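Local coordinates for carboxysome shell vertex protein CcmL (Synechocystis sp., PDB 2QW7) that probably forms the pentameric vertices of the carboxysome shell, the polyhedral compartment that sequesters RuBisCO, at residues Phe29-Thr32 against Pro36-Arg39. Sequence-based numbering, arbitrary orientation.
Sequences FLDT and PLER
F29 and R39 run side by side in the same direction, and the phenyl ring meets the guanidinium edge-on. Ring carbon F29 CE1 sits over one face of the guanidinium, displaced toward its rim and 3.4 Å from R39 NH1, with the two planes 77° apart. Bends at chi2 and chi3 bring the arginine head back beside CE1. Nearer the backbone, R39 CB lies 3.5 Å from F29 CD1. An arginine suits this exposed border because CB packs against the ring and NE and NH1 lie at its edge, near its plane, while NH2 forms a salt bridge with E41. Phenylalanine suits a buried position whose ring packs on V57 and A4 of adjacent strands and turns one edge to R39. With an alanine here, R39 would probably lose the ring edge it lies along, and a gap would be likely to open beneath it. The F29 backbone grips both sides of the corner at E38: its N-H bonds to R39 O at 3.0 Å, and its O receives L37 N at 2.6 Å in a nearly straight bond (172°). With CG anti to its carbonyl carbon (chi1 -65°), the apolar branch of L37 is carried toward D31, packing CD2 3.9 Å from D31 CB. P36, lacking an N-H, fits the non-hydrogen-bonded pair with L30, their side chains on the same face. D31 OD1 accepts the N-H groups of K33 and Q35, the first closing an Asx turn, and L30 O hydrogen-bonds the Y40 hydroxyl of a neighbouring subunit. Strand 36-37 thus pairs with the end of strand 24-30 before the chain turns at E38 into strand 39-45, forming the loop end of an antiparallel beta-hairpin in the curled, OB-like sheet of the CcmL/EutN family.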
loop_
_atom_site.group_PDB
_atom_site.type_symbol
_atom_site.label_atom_id
_atom_site.label_comp_id
_atom_site.label_asym_id
_atom_site.label_seq_id
_atom_site.Cartn_x
_atom_site.Cartn_y
_atom_site.Cartn_z
ATOM N N PHE A 29 -1.754 7.046 14.185
ATOM C CA PHE A 29 -2.595 7.778 13.242
ATOM C C PHE A 29 -3.895 8.296 13.852
ATOM O O PHE A 29 -4.485 7.733 14.859
ATOM C CB PHE A 29 -2.931 6.939 12.032
ATOM C CG PHE A 29 -1.756 6.677 11.088
ATOM C CD1 PHE A 29 -1.709 5.516 10.373
ATOM C CD2 PHE A 29 -0.766 7.619 10.858
ATOM C CE1 PHE A 29 -0.666 5.301 9.415
ATOM C CE2 PHE A 29 0.301 7.350 9.968
ATOM C CZ PHE A 29 0.344 6.198 9.227
ATOM N N LEU A 30 -4.301 9.429 13.246
ATOM C CA LEU A 30 -5.518 10.148 13.640
ATOM C C LEU A 30 -6.559 10.167 12.513
ATOM O O LEU A 30 -6.255 10.229 11.357
ATOM C CB LEU A 30 -5.168 11.582 13.982
ATOM C CG LEU A 30 -4.717 11.964 15.383
ATOM C CD1 LEU A 30 -3.604 11.121 15.851
ATOM C CD2 LEU A 30 -4.350 13.405 15.351
ATOM N N ASP A 31 -7.833 10.155 12.850
ATOM C CA ASP A 31 -8.810 10.227 11.772
ATOM C C ASP A 31 -9.163 11.703 11.408
ATOM O O ASP A 31 -8.495 12.638 11.851
ATOM C CB ASP A 31 -10.041 9.368 12.139
ATOM C CG ASP A 31 -10.797 9.938 13.189
ATOM O OD1 ASP A 31 -10.693 11.188 13.316
ATOM O OD2 ASP A 31 -11.500 9.149 13.855
ATOM N N THR A 32 -10.216 11.897 10.605
ATOM C CA THR A 32 -10.653 13.244 10.182
ATOM C C THR A 32 -11.319 14.022 11.320
ATOM O O THR A 32 -11.547 15.212 11.179
ATOM C CB THR A 32 -11.686 13.310 9.025
ATOM O OG1 THR A 32 -12.865 12.613 9.425
ATOM C CG2 THR A 32 -11.139 12.747 7.726
ATOM N N PRO A 36 -7.888 9.086 17.605
ATOM C CA PRO A 36 -6.842 8.080 17.419
ATOM C C PRO A 36 -7.246 6.763 16.794
ATOM O O PRO A 36 -8.179 6.079 17.215
ATOM C CB PRO A 36 -6.380 7.786 18.839
ATOM C CG PRO A 36 -7.595 8.003 19.666
ATOM C CD PRO A 36 -8.202 9.242 19.043
ATOM N N LEU A 37 -6.500 6.388 15.777
ATOM C CA LEU A 37 -6.756 5.129 15.098
ATOM C C LEU A 37 -5.778 4.054 15.583
ATOM O O LEU A 37 -4.834 4.325 16.321
ATOM C CB LEU A 37 -6.675 5.304 13.584
ATOM C CG LEU A 37 -7.680 6.190 12.855
ATOM C CD1 LEU A 37 -7.301 6.247 11.343
ATOM C CD2 LEU A 37 -9.097 5.719 13.034
ATOM N N GLU A 38 -6.034 2.820 15.178
ATOM C CA GLU A 38 -5.181 1.707 15.578
ATOM C C GLU A 38 -3.907 1.755 14.747
ATOM O O GLU A 38 -2.807 1.540 15.259
ATOM C CB GLU A 38 -5.892 0.367 15.392
ATOM C CG GLU A 38 -5.064 -0.854 15.822
ATOM C CD GLU A 38 -5.712 -2.135 15.386
ATOM O OE1 GLU A 38 -5.763 -2.344 14.162
ATOM O OE2 GLU A 38 -6.193 -2.916 16.263
ATOM N N ARG A 39 -4.078 2.050 13.465
ATOM C CA ARG A 39 -2.963 2.182 12.548
ATOM C C ARG A 39 -1.928 3.157 13.112
ATOM O O ARG A 39 -2.299 4.172 13.707
ATOM C CB ARG A 39 -3.449 2.576 11.148
ATOM C CG ARG A 39 -3.814 1.381 10.212
ATOM C CD ARG A 39 -2.494 0.813 9.552
ATOM N NE ARG A 39 -1.881 1.708 8.541
ATOM C CZ ARG A 39 -0.576 1.793 8.268
ATOM N NH1 ARG A 39 -0.121 2.647 7.336
ATOM N NH2 ARG A 39 0.308 1.075 8.943
#